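Side-chain contacts in citryl-spermidine/3,4-dihydroxybenzoyl-citryl-spermidine:spermidine ligase (PDB 3TO3), which catalyses the ATP-dependent condensation of spermidine with citryl-spermidine intermediates during biosynthesis of the siderophore petrobactin: residues 25-30 with 123-128; 87-90 with 96-99; 102-107 with 119-124. One frame throughout, in Å; residues are numbered along the deposited sequence.

Contact 1: residues 25-30 with 123-128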
ATOM      1  N   ARG B  25       1.708 -18.405  17.901  1.00 40.12           N
ATOM      2  CA  ARG B  25       2.606 -18.716  18.980  1.00 42.42           C
ATOM      3  C   ARG B  25       4.054 -18.629  18.500  1.00 43.94           C
ATOM      4  O   ARG B  25       4.910 -18.088  19.199  1.00 39.77           O
ATOM      5  CB  ARG B  25       2.294 -20.103  19.557  1.00 37.72           C
ATOM      6  CG  ARG B  25       1.141 -20.052  20.525  1.00 32.71           C
ATOM      7  CD  ARG B  25       0.591 -21.417  20.760  1.00 28.23           C
ATOM      8  NE  ARG B  25      -0.437 -21.401  21.790  1.00 32.80           N
ATOM      9  CZ  ARG B  25      -1.037 -22.490  22.245  1.00 36.90           C
ATOM     10  NH1 ARG B  25      -0.663 -23.674  21.776  1.00 35.82           N
ATOM     11  NH2 ARG B  25      -1.991 -22.403  23.178  1.00 36.16           N
ATOM     12  N   ARG B  26       4.317 -19.163  17.310  1.00 43.69           N
ATOM     13  CA  ARG B  26       5.661 -19.145  16.766  1.00 38.64           C
ATOM     14  C   ARG B  26       6.141 -17.698  16.542  1.00 40.87           C
ATOM     15  O   ARG B  26       7.273 -17.343  16.903  1.00 36.69           O
ATOM     16  CB  ARG B  26       5.744 -19.945  15.472  1.00 40.17           C
ATOM     17  CG  ARG B  26       7.091 -19.809  14.768  1.00 44.02           C
ATOM     18  CD  ARG B  26       7.091 -20.358  13.348  1.00 41.26           C
ATOM     19  NE  ARG B  26       8.298 -19.894  12.681  1.00 41.75           N
ATOM     20  CZ  ARG B  26       8.615 -20.106  11.407  1.00 49.46           C
ATOM     21  NH1 ARG B  26       7.814 -20.827  10.608  1.00 44.30           N
ATOM     22  NH2 ARG B  26       9.762 -19.610  10.929  1.00 54.24           N
ATOM     23  N   VAL B  27       5.273 -16.865  15.974  1.00 31.76           N
ATOM     24  CA  VAL B  27       5.654 -15.507  15.646  1.00 30.64           C
ATOM     25  C   VAL B  27       5.903 -14.698  16.905  1.00 38.84           C
ATOM     26  O   VAL B  27       6.830 -13.907  16.959  1.00 36.41           O
ATOM     27  CB  VAL B  27       4.612 -14.818  14.731  1.00 32.88           C
ATOM     28  CG1 VAL B  27       4.852 -13.323  14.679  1.00 30.37           C
ATOM     29  CG2 VAL B  27       4.661 -15.415  13.308  1.00 28.22           C
ATOM     30  N   LEU B  28       5.088 -14.912  17.936  1.00 37.83           N
ATOM     31  CA  LEU B  28       5.362 -14.298  19.217  1.00 37.08           C
ATOM     32  C   LEU B  28       6.701 -14.777  19.797  1.00 37.82           C
ATOM     33  O   LEU B  28       7.478 -13.982  20.320  1.00 41.70           O
ATOM     34  CB  LEU B  28       4.238 -14.581  20.208  1.00 42.03           C
ATOM     35  CG  LEU B  28       3.051 -13.645  20.098  1.00 44.49           C
ATOM     36  CD1 LEU B  28       1.938 -14.159  21.002  1.00 43.86           C
ATOM     37  CD2 LEU B  28       3.516 -12.283  20.547  1.00 45.68           C
ATOM     38  N   ARG B  29       6.964 -16.073  19.694  1.00 32.96           N
ATOM     39  CA  ARG B  29       8.194 -16.629  20.239  1.00 38.90           C
ATOM     40  C   ARG B  29       9.431 -15.977  19.590  1.00 37.52           C
ATOM     41  O   ARG B  29      10.349 -15.527  20.294  1.00 36.99           O
ATOM     42  CB  ARG B  29       8.204 -18.161  20.101  1.00 32.11           C
ATOM     43  CG  ARG B  29       9.509 -18.810  20.506  1.00 34.32           C
ATOM     44  CD  ARG B  29       9.446 -20.349  20.405  1.00 39.97           C
ATOM     45  NE  ARG B  29       9.287 -20.815  19.016  1.00 45.21           N
ATOM     46  CZ  ARG B  29      10.186 -20.634  18.042  1.00 46.75           C
ATOM     47  NH1 ARG B  29      11.319 -19.989  18.283  1.00 49.53           N
ATOM     48  NH2 ARG B  29       9.955 -21.083  16.813  1.00 53.15           N
ATOM     49  N   GLN B  30       9.445 -15.905  18.258  1.00 35.94           N
ATOM     50  CA  GLN B  30      10.615 -15.378  17.565  1.00 38.58           C
ATOM     51  C   GLN B  30      10.710 -13.882  17.919  1.00 40.54           C
ATOM     52  O   GLN B  30      11.799 -13.386  18.197  1.00 35.30           O
ATOM     53  CB  GLN B  30      10.580 -15.649  16.043  1.00 34.06           C
ATOM     54  CG  GLN B  30      10.595 -17.176  15.698  1.00 43.74           C
ATOM     55  CD  GLN B  30      10.726 -17.506  14.199  1.00 47.56           C
ATOM     56  OE1 GLN B  30      10.608 -18.678  13.794  1.00 43.66           O
ATOM     57  NE2 GLN B  30      11.007 -16.487  13.379  1.00 45.92           N
ATOM     58  N   HIS B 123       2.096  -4.400  11.574  1.00 30.22           N
ATOM     59  CA  HIS B 123       1.391  -4.796  10.351  1.00 41.27           C
ATOM     60  C   HIS B 123       2.082  -5.982   9.686  1.00 48.44           C
ATOM     61  O   HIS B 123       1.427  -6.899   9.230  1.00 51.00           O
ATOM     62  CB  HIS B 123       1.316  -3.641   9.349  1.00 44.92           C
ATOM     63  CG  HIS B 123       0.564  -3.973   8.097  1.00 49.07           C
ATOM     64  ND1 HIS B 123      -0.711  -4.492   8.109  1.00 49.17           N
ATOM     65  CD2 HIS B 123       0.897  -3.835   6.793  1.00 50.56           C
ATOM     66  CE1 HIS B 123      -1.132  -4.655   6.869  1.00 45.38           C
ATOM     67  NE2 HIS B 123      -0.175  -4.265   6.050  1.00 47.70           N
ATOM     68  N   GLU B 124       3.406  -5.960   9.653  1.00 37.43           N
ATOM     69  CA  GLU B 124       4.156  -7.042   9.044  1.00 36.28           C
ATOM     70  C   GLU B 124       4.063  -8.320   9.825  1.00 37.64           C
ATOM     71  O   GLU B 124       4.056  -9.418   9.231  1.00 36.72           O
ATOM     72  CB  GLU B 124       5.636  -6.656   8.895  1.00 36.41           C
ATOM     73  CG  GLU B 124       5.835  -5.734   7.753  1.00 43.02           C
ATOM     74  CD  GLU B 124       7.216  -5.132   7.752  1.00 71.74           C
ATOM     75  OE1 GLU B 124       8.179  -5.914   7.991  1.00 82.47           O
ATOM     76  OE2 GLU B 124       7.322  -3.889   7.520  1.00 73.55           O
ATOM     77  N   LEU B 125       4.032  -8.178  11.154  1.00 34.46           N
ATOM     78  CA  LEU B 125       3.887  -9.335  12.027  1.00 38.34           C
ATOM     79  C   LEU B 125       2.518  -9.999  11.818  1.00 39.38           C
ATOM     80  O   LEU B 125       2.430 -11.220  11.773  1.00 35.37           O
ATOM     81  CB  LEU B 125       4.093  -8.960  13.508  1.00 35.18           C
ATOM     82  CG  LEU B 125       5.571  -8.661  13.791  1.00 40.51           C
ATOM     83  CD1 LEU B 125       5.778  -8.152  15.198  1.00 44.18           C
ATOM     84  CD2 LEU B 125       6.401  -9.900  13.593  1.00 35.62           C
ATOM     85  N   GLU B 126       1.467  -9.184  11.713  1.00 33.83           N
ATOM     86  CA  GLU B 126       0.123  -9.678  11.483  1.00 36.66           C
ATOM     87  C   GLU B 126       0.002 -10.306  10.101  1.00 39.47           C
ATOM     88  O   GLU B 126      -0.686 -11.301   9.921  1.00 40.88           O
ATOM     89  CB  GLU B 126      -0.907  -8.535  11.623  1.00 32.19           C
ATOM     90  CG  GLU B 126      -1.110  -8.123  13.058  1.00 39.33           C
ATOM     91  CD  GLU B 126      -2.015  -6.893  13.209  1.00 54.55           C
ATOM     92  OE1 GLU B 126      -2.258  -6.175  12.208  1.00 55.25           O
ATOM     93  OE2 GLU B 126      -2.481  -6.646  14.341  1.00 56.75           O
ATOM     94  N   GLN B 127       0.653  -9.716   9.112  1.00 39.33           N
ATOM     95  CA  GLN B 127       0.590 -10.277   7.777  1.00 35.12           C
ATOM     96  C   GLN B 127       1.351 -11.591   7.727  1.00 36.78           C
ATOM     97  O   GLN B 127       0.968 -12.487   6.995  1.00 35.04           O
ATOM     98  CB  GLN B 127       1.105  -9.292   6.731  1.00 36.38           C
ATOM     99  CG  GLN B 127       0.117  -8.186   6.455  1.00 38.31           C
ATOM    100  CD  GLN B 127      -1.270  -8.710   6.178  1.00 42.05           C
ATOM    101  OE1 GLN B 127      -1.494  -9.486   5.241  1.00 45.20           O
ATOM    102  NE2 GLN B 127      -2.209  -8.297   6.991  1.00 47.81           N
ATOM    103  N   THR B 128       2.410 -11.705   8.533  1.00 36.21           N
ATOM    104  CA  THR B 128       3.203 -12.929   8.597  1.00 34.98           C
ATOM    105  C   THR B 128       2.346 -14.051   9.154  1.00 41.94           C
ATOM    106  O   THR B 128       2.206 -15.105   8.538  1.00 40.70           O
ATOM    107  CB  THR B 128       4.514 -12.746   9.427  1.00 34.68           C
ATOM    108  OG1 THR B 128       5.429 -11.979   8.647  1.00 37.92           O
ATOM    109  CG2 THR B 128       5.175 -14.089   9.744  1.00 31.01           C
TER
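Val27 packs against Leu125 and Thr128 in a small, buried helix-to-helix contact, entirely apolar, that joins helix 18-37 to helix 115-138. The evidence is in the methyl groups: CG1 of Val27 stands 3.9 Å from CD2 of Leu125, while CG2 of Val27 stands 3.8 Å from CG2 of Thr128. One forked side chain thus spreads its two branches over residues three apart on the facing helix. Val27 CG1 is anti to the backbone N (chi1 166°), which leaves CG2 beside that nitrogen and directs the two methyls to different partners.

Thr128 can offer a methyl because its hydroxyl is turned back on its own helix. Thr128 OG1 gives a hydrogen bond of 3.0 Å to Glu124 O, and the backbone N of Thr128 reaches that oxygen from the opposite face of the carbonyl plane.

One residue before Val27, Arg26 grips Gln30 side-on: its NE (2.8 Å) and NH2 (3.1 Å) both meet Gln30 OE1, in the guanidinium plane and from one face of the amide. Gln30 NE2 continues to the backbone O of His161, a residue of the ATP pocket. The contact is aliphatic helix packing, with Val27 set against residues spaced i and i+3. It lies beside the nucleotide site of an IucA/IucC-family synthetase, the Thr128 side chain being about 9 Å from the bound ATP.

Contact 2: residues 87-90 with 96-99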
ATOM      1  N   ILE B  87       3.803 -17.166  25.984  1.00 37.76           N
ATOM      2  CA  ILE B  87       3.922 -15.847  26.549  1.00 32.10           C
ATOM      3  C   ILE B  87       2.610 -15.381  27.159  1.00 44.43           C
ATOM      4  O   ILE B  87       1.592 -15.245  26.465  1.00 45.46           O
ATOM      5  CB  ILE B  87       4.465 -14.871  25.504  1.00 41.11           C
ATOM      6  CG1 ILE B  87       5.932 -15.241  25.206  1.00 33.93           C
ATOM      7  CG2 ILE B  87       4.339 -13.428  25.998  1.00 40.14           C
ATOM      8  CD1 ILE B  87       6.243 -15.245  23.806  1.00 36.32           C
ATOM      9  N   VAL B  88       2.654 -15.162  28.473  1.00 40.47           N
ATOM     10  CA  VAL B  88       1.471 -14.921  29.290  1.00 42.42           C
ATOM     11  C   VAL B  88       1.410 -13.485  29.784  1.00 51.48           C
ATOM     12  O   VAL B  88       2.408 -12.932  30.287  1.00 48.07           O
ATOM     13  CB  VAL B  88       1.471 -15.838  30.528  1.00 48.82           C
ATOM     14  CG1 VAL B  88       0.245 -15.593  31.362  1.00 54.49           C
ATOM     15  CG2 VAL B  88       1.537 -17.286  30.089  1.00 49.84           C
ATOM     16  N   ARG B  89       0.237 -12.881  29.636  1.00 45.18           N
ATOM     17  CA  ARG B  89       0.008 -11.538  30.133  1.00 41.21           C
ATOM     18  C   ARG B  89      -0.560 -11.577  31.549  1.00 51.81           C
ATOM     19  O   ARG B  89      -1.625 -12.144  31.789  1.00 50.60           O
ATOM     20  CB  ARG B  89      -0.958 -10.800  29.216  1.00 46.49           C
ATOM     21  CG  ARG B  89      -1.228  -9.337  29.603  1.00 52.96           C
ATOM     22  CD  ARG B  89      -2.185  -8.749  28.603  1.00 54.26           C
ATOM     23  NE  ARG B  89      -2.414  -7.316  28.731  1.00 56.68           N
ATOM     24  CZ  ARG B  89      -3.339  -6.770  29.514  1.00 59.71           C
ATOM     25  NH1 ARG B  89      -4.106  -7.539  30.292  1.00 59.29           N
ATOM     26  NH2 ARG B  89      -3.491  -5.453  29.527  1.00 52.69           N
ATOM     27  N   VAL B  90       0.149 -10.964  32.488  1.00 55.35           N
ATOM     28  CA  VAL B  90      -0.296 -10.940  33.879  1.00 52.97           C
ATOM     29  C   VAL B  90      -0.723  -9.557  34.357  1.00 62.46           C
ATOM     30  O   VAL B  90       0.096  -8.632  34.432  1.00 60.74           O
ATOM     31  CB  VAL B  90       0.807 -11.413  34.802  1.00 48.24           C
ATOM     32  CG1 VAL B  90       0.275 -11.538  36.226  1.00 45.62           C
ATOM     33  CG2 VAL B  90       1.349 -12.732  34.285  1.00 53.44           C
ATOM     34  N   GLU B  96      -2.674 -16.316  28.186  1.00 46.61           N
ATOM     35  CA  GLU B  96      -1.781 -16.360  27.052  1.00 40.64           C
ATOM     36  C   GLU B  96      -2.139 -15.188  26.152  1.00 48.50           C
ATOM     37  O   GLU B  96      -3.322 -14.938  25.894  1.00 54.89           O
ATOM     38  CB  GLU B  96      -1.975 -17.662  26.290  1.00 45.73           C
ATOM     39  CG  GLU B  96      -1.258 -17.702  24.927  1.00 48.73           C
ATOM     40  CD  GLU B  96      -1.569 -18.972  24.115  1.00 54.27           C
ATOM     41  OE1 GLU B  96      -1.034 -19.034  22.988  1.00 51.56           O
ATOM     42  OE2 GLU B  96      -2.333 -19.883  24.584  1.00 47.53           O
ATOM     43  N   ILE B  97      -1.132 -14.480  25.652  1.00 50.39           N
ATOM     44  CA  ILE B  97      -1.403 -13.310  24.826  1.00 46.01           C
ATOM     45  C   ILE B  97      -1.973 -13.688  23.452  1.00 46.87           C
ATOM     46  O   ILE B  97      -1.465 -14.584  22.796  1.00 47.41           O
ATOM     47  CB  ILE B  97      -0.177 -12.397  24.693  1.00 48.39           C
ATOM     48  CG1 ILE B  97      -0.538 -11.178  23.843  1.00 60.73           C
ATOM     49  CG2 ILE B  97       0.964 -13.133  24.104  1.00 48.54           C
ATOM     50  CD1 ILE B  97      -1.756 -10.357  24.424  1.00 67.32           C
ATOM     51  N   GLN B  98      -3.113 -13.099  23.100  1.00 48.44           N
ATOM     52  CA  GLN B  98      -3.745 -13.293  21.791  1.00 52.17           C
ATOM     53  C   GLN B  98      -3.482 -12.244  20.706  1.00 57.16           C
ATOM     54  O   GLN B  98      -3.774 -12.463  19.526  1.00 56.07           O
ATOM     55  CB  GLN B  98      -5.245 -13.366  21.986  1.00 57.29           C
ATOM     56  CG  GLN B  98      -5.634 -13.978  23.287  1.00 71.67           C
ATOM     57  CD  GLN B  98      -6.488 -15.175  23.065  1.00 73.15           C
ATOM     58  OE1 GLN B  98      -7.683 -15.155  23.372  1.00 72.09           O
ATOM     59  NE2 GLN B  98      -5.897 -16.225  22.482  1.00 70.81           N
ATOM     60  N   SER B  99      -2.915 -11.118  21.093  1.00 52.50           N
ATOM     61  CA  SER B  99      -2.803 -10.014  20.168  1.00 53.80           C
ATOM     62  C   SER B  99      -1.374  -9.523  20.121  1.00 56.85           C
ATOM     63  O   SER B  99      -0.913  -8.870  21.063  1.00 58.64           O
ATOM     64  CB  SER B  99      -3.697  -8.865  20.654  1.00 48.49           C
ATOM     65  OG  SER B  99      -3.500  -7.730  19.838  1.00 53.86           O
TER
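Ile87 and Ile97 meet through one backbone hydrogen bond and a methyl-to-methyl contact. The bond is nearly linear: Ile97 N lies 2.9 Å from Ile87 O, with 172° at the hydrogen, and the donor sits close to the line of the carbonyl. The same oxygen is overlaid by the Ile97 side chain, whose CG2 comes to 3.2 Å of Ile87 O. This follows from the side-chain rotation, since CG1 of Ile97 is anti to the backbone N (chi1 -179°) and CG2 is left between the nitrogen and the carbonyl carbon. Beyond the oxygen, Ile97 CG2 rests 3.9 Å from Ile87 CG2, and the two side chains run alongside each other in the same sense. On the far branch, Ile97 CD1 makes a looser contact of 4.5 Å with CD of Arg89, using only the aliphatic part of the arginine.

Next to this pair the backbones close up: Val88 and Glu96 form an antiparallel non-hydrogen-bonded pair, their CA atoms 4.2 Å apart, at the open end of the hairpin of strands 88-90 and 94-96. Both side chains leave on one face of the sheet. That of Glu96 runs out fully extended, and its OE1 forms salt bridges with Arg25 NE and Arg24 NH2, so two neighbouring arginines of helix 18-37 share one carboxylate oxygen.

After Gln98 the chain turns into helix 100-110, where Ser99 is the N-cap and its OG accepts from Gln102 N. Outward, Ile87 touches Cys70 of strand 65-74, which pairs with strand 88-90, while helix 18-37 covers the isoleucines through Val32 and Leu28, and Phe103 of helix 100-110 packs on Ile97.

Contact 3: residues 102-107 with 119-124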
ATOM      1  N   GLN B 102      -1.246  -5.809  20.740  1.00 43.07           N
ATOM      2  CA  GLN B 102      -1.365  -5.425  22.144  1.00 50.77           C
ATOM      3  C   GLN B 102      -0.054  -5.651  22.907  1.00 46.70           C
ATOM      4  O   GLN B 102       0.389  -4.778  23.685  1.00 45.35           O
ATOM      5  CB  GLN B 102      -2.529  -6.168  22.839  1.00 58.35           C
ATOM      6  CG  GLN B 102      -2.920  -5.579  24.193  1.00 56.21           C
ATOM      7  CD  GLN B 102      -3.887  -6.458  24.980  1.00 64.35           C
ATOM      8  OE1 GLN B 102      -4.419  -7.451  24.464  1.00 63.06           O
ATOM      9  NE2 GLN B 102      -4.122  -6.088  26.249  1.00 64.37           N
ATOM     10  N   PHE B 103       0.552  -6.823  22.695  1.00 39.63           N
ATOM     11  CA  PHE B 103       1.834  -7.107  23.309  1.00 37.80           C
ATOM     12  C   PHE B 103       2.791  -5.955  22.961  1.00 43.06           C
ATOM     13  O   PHE B 103       3.351  -5.319  23.843  1.00 49.06           O
ATOM     14  CB  PHE B 103       2.395  -8.475  22.871  1.00 33.38           C
ATOM     15  CG  PHE B 103       3.826  -8.700  23.297  1.00 36.83           C
ATOM     16  CD1 PHE B 103       4.134  -8.985  24.618  1.00 41.75           C
ATOM     17  CD2 PHE B 103       4.871  -8.574  22.384  1.00 38.05           C
ATOM     18  CE1 PHE B 103       5.457  -9.166  25.026  1.00 42.26           C
ATOM     19  CE2 PHE B 103       6.191  -8.741  22.788  1.00 41.02           C
ATOM     20  CZ  PHE B 103       6.480  -9.037  24.118  1.00 42.65           C
ATOM     21  N   LEU B 104       2.955  -5.655  21.677  1.00 48.47           N
ATOM     22  CA  LEU B 104       3.908  -4.608  21.292  1.00 47.46           C
ATOM     23  C   LEU B 104       3.494  -3.215  21.788  1.00 49.67           C
ATOM     24  O   LEU B 104       4.333  -2.427  22.228  1.00 46.80           O
ATOM     25  CB  LEU B 104       4.193  -4.619  19.784  1.00 41.67           C
ATOM     26  CG  LEU B 104       5.080  -5.772  19.298  1.00 42.09           C
ATOM     27  CD1 LEU B 104       5.362  -5.680  17.807  1.00 42.56           C
ATOM     28  CD2 LEU B 104       6.393  -5.779  20.030  1.00 45.95           C
ATOM     29  N   GLU B 105       2.207  -2.899  21.730  1.00 47.16           N
ATOM     30  CA  GLU B 105       1.771  -1.595  22.231  1.00 50.47           C
ATOM     31  C   GLU B 105       2.065  -1.425  23.723  1.00 51.16           C
ATOM     32  O   GLU B 105       2.522  -0.368  24.145  1.00 52.92           O
ATOM     33  CB  GLU B 105       0.287  -1.342  21.936  1.00 59.61           C
ATOM     34  CG  GLU B 105       0.032  -0.869  20.520  1.00 74.51           C
ATOM     35  CD  GLU B 105      -1.384  -1.129  20.047  1.00 88.66           C
ATOM     36  OE1 GLU B 105      -2.212  -1.648  20.841  1.00 87.28           O
ATOM     37  OE2 GLU B 105      -1.657  -0.821  18.860  1.00 97.31           O
ATOM     38  N   GLU B 106       1.797  -2.462  24.514  1.00 49.98           N
ATOM     39  CA  GLU B 106       1.963  -2.360  25.965  1.00 51.81           C
ATOM     40  C   GLU B 106       3.445  -2.301  26.357  1.00 52.32           C
ATOM     41  O   GLU B 106       3.858  -1.500  27.176  1.00 50.02           O
ATOM     42  CB  GLU B 106       1.195  -3.486  26.680  1.00 44.74           C
ATOM     43  CG  GLU B 106      -0.293  -3.441  26.329  1.00 51.34           C
ATOM     44  CD  GLU B 106      -1.194  -4.343  27.174  1.00 56.01           C
ATOM     45  OE1 GLU B 106      -0.752  -5.434  27.573  1.00 50.04           O
ATOM     46  OE2 GLU B 106      -2.365  -3.950  27.426  1.00 61.25           O
ATOM     47  N   VAL B 107       4.248  -3.141  25.734  1.00 51.50           N
ATOM     48  CA  VAL B 107       5.676  -3.141  25.967  1.00 45.16           C
ATOM     49  C   VAL B 107       6.365  -1.836  25.543  1.00 46.21           C
ATOM     50  O   VAL B 107       7.302  -1.381  26.183  1.00 51.40           O
ATOM     51  CB  VAL B 107       6.280  -4.383  25.261  1.00 43.42           C
ATOM     52  CG1 VAL B 107       7.762  -4.224  25.004  1.00 40.00           C
ATOM     53  CG2 VAL B 107       5.989  -5.584  26.108  1.00 42.63           C
ATOM     54  N   ASP B 119       4.125   0.865  13.986  1.00 43.29           N
ATOM     55  CA  ASP B 119       2.932   0.497  13.231  1.00 39.78           C
ATOM     56  C   ASP B 119       3.229  -0.414  12.027  1.00 42.58           C
ATOM     57  O   ASP B 119       2.564  -1.427  11.855  1.00 43.05           O
ATOM     58  CB  ASP B 119       2.173   1.754  12.784  1.00 48.00           C
ATOM     59  CG  ASP B 119       1.690   2.599  13.972  1.00 63.20           C
ATOM     60  OD1 ASP B 119       1.306   1.999  15.016  1.00 60.22           O
ATOM     61  OD2 ASP B 119       1.701   3.859  13.852  1.00 73.00           O
ATOM     62  N   SER B 120       4.193  -0.050  11.179  1.00 40.12           N
ATOM     63  CA  SER B 120       4.584  -0.934  10.076  1.00 43.64           C
ATOM     64  C   SER B 120       4.995  -2.331  10.533  1.00 36.56           C
ATOM     65  O   SER B 120       4.608  -3.340   9.946  1.00 48.13           O
ATOM     66  CB  SER B 120       5.737  -0.314   9.301  1.00 43.18           C
ATOM     67  OG  SER B 120       5.257   0.859   8.697  1.00 57.61           O
ATOM     68  N   PHE B 121       5.798  -2.375  11.580  1.00 36.88           N
ATOM     69  CA  PHE B 121       6.290  -3.632  12.111  1.00 39.34           C
ATOM     70  C   PHE B 121       5.133  -4.508  12.592  1.00 38.52           C
ATOM     71  O   PHE B 121       5.089  -5.703  12.283  1.00 38.74           O
ATOM     72  CB  PHE B 121       7.286  -3.357  13.237  1.00 44.93           C
ATOM     73  CG  PHE B 121       7.992  -4.580  13.751  1.00 43.06           C
ATOM     74  CD1 PHE B 121       8.525  -5.516  12.874  1.00 43.23           C
ATOM     75  CD2 PHE B 121       8.158  -4.770  15.105  1.00 42.01           C
ATOM     76  CE1 PHE B 121       9.200  -6.641  13.346  1.00 35.28           C
ATOM     77  CE2 PHE B 121       8.822  -5.888  15.593  1.00 41.71           C
ATOM     78  CZ  PHE B 121       9.360  -6.820  14.703  1.00 39.18           C
ATOM     79  N   ILE B 122       4.196  -3.914  13.330  1.00 41.56           N
ATOM     80  CA  ILE B 122       3.015  -4.646  13.812  1.00 40.02           C
ATOM     81  C   ILE B 122       2.248  -5.218  12.626  1.00 42.90           C
ATOM     82  O   ILE B 122       1.834  -6.389  12.659  1.00 45.19           O
ATOM     83  CB  ILE B 122       2.061  -3.740  14.588  1.00 41.72           C
ATOM     84  CG1 ILE B 122       2.477  -3.651  16.054  1.00 37.08           C
ATOM     85  CG2 ILE B 122       0.639  -4.272  14.510  1.00 39.57           C
ATOM     86  CD1 ILE B 122       1.992  -2.349  16.735  1.00 36.38           C
ATOM     87  N   HIS B 123       2.096  -4.400  11.574  1.00 30.22           N
ATOM     88  CA  HIS B 123       1.391  -4.796  10.351  1.00 41.27           C
ATOM     89  C   HIS B 123       2.082  -5.982   9.686  1.00 48.44           C
ATOM     90  O   HIS B 123       1.427  -6.899   9.230  1.00 51.00           O
ATOM     91  CB  HIS B 123       1.316  -3.641   9.349  1.00 44.92           C
ATOM     92  CG  HIS B 123       0.564  -3.973   8.097  1.00 49.07           C
ATOM     93  ND1 HIS B 123      -0.711  -4.492   8.109  1.00 49.17           N
ATOM     94  CD2 HIS B 123       0.897  -3.835   6.793  1.00 50.56           C
ATOM     95  CE1 HIS B 123      -1.132  -4.655   6.869  1.00 45.38           C
ATOM     96  NE2 HIS B 123      -0.175  -4.265   6.050  1.00 47.70           N
ATOM     97  N   GLU B 124       3.406  -5.960   9.653  1.00 37.43           N
ATOM     98  CA  GLU B 124       4.156  -7.042   9.044  1.00 36.28           C
ATOM     99  C   GLU B 124       4.063  -8.320   9.825  1.00 37.64           C
ATOM    100  O   GLU B 124       4.056  -9.418   9.231  1.00 36.72           O
ATOM    101  CB  GLU B 124       5.636  -6.656   8.895  1.00 36.41           C
ATOM    102  CG  GLU B 124       5.835  -5.734   7.753  1.00 43.02           C
ATOM    103  CD  GLU B 124       7.216  -5.132   7.752  1.00 71.74           C
ATOM    104  OE1 GLU B 124       8.179  -5.914   7.991  1.00 82.47           O
ATOM    105  OE2 GLU B 124       7.322  -3.889   7.520  1.00 73.55           O
TER
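Glu106 OE1, gripped by Arg89 NE in a salt bridge and by the hydroxyl of Tyr68, ties helix 100-110 to the sheet, while Leu104 of the same helix packs on Phe121 and Ile122. The other carboxylate oxygen, Glu106 OE2, accepts from Gln102 NE2 one turn earlier (3.0 Å, 166° at the hydrogen). That donor lies in the plane of its own amide but comes from above the carboxylate plane. Bonds to both oxygens probably fix the rotation of this buried group and favour its ionised form.

Across the helix pair the close apolar contacts centre on one methyl. Leu104 CD1 stands 3.9 Å from CG1 of Ile122 and 4.0 Å from CD2 of Phe121, filling the angle between these neighbouring side chains. The Leu104 and Ile122 side chains reach toward each other's helix and pass alongside, whereas Leu104 lies roughly perpendicular to Phe121 and its methyl meets the ring obliquely. With chi1 at -173°, the Phe121 ring swings opposite its own nitrogen and comes beside that methyl. The axes of the two segments run nearly antiparallel, at 155°, and approach to 10.8 Å, a spacing filled by leucine, isoleucine and phenylalanine side chains.

At the margin, Glu105 OE2 lies 4.5 Å from Ile122 CD1 and 5.6 Å from Asp119 OD1. Like charges so placed would probably disfavour a closer approach there. No hydrogen bond crosses between residues 102-107 and 119-124, so the contact rests on apolar packing; the directional bonds of Glu106 instead join it to the sheet and, through Gln102, steady it within its helix.

Overall arrangement
Contacts 1 and 3 are buried, apolar helix packings on different turns of helix 115-138, against helix 18-37 and helix 100-110 respectively. They merge where Leu125 CD1 meets Leu104 CD1 at 3.6 Å, so the three helices share one apolar interior. Contact 2 lies farther from the chain's centre, is partly buried, and differs in chemistry: backbone pairing sets it, and charged side chains tie it to both neighbours. It adjoins contact 1 apolarly as well, with Leu28 CD1 3.4 Å from Ile97 CG2. Contact 1 is nearest the nucleotide, whereas contacts 2 and 3 lie away from the annotated sites, where sheet and helices join.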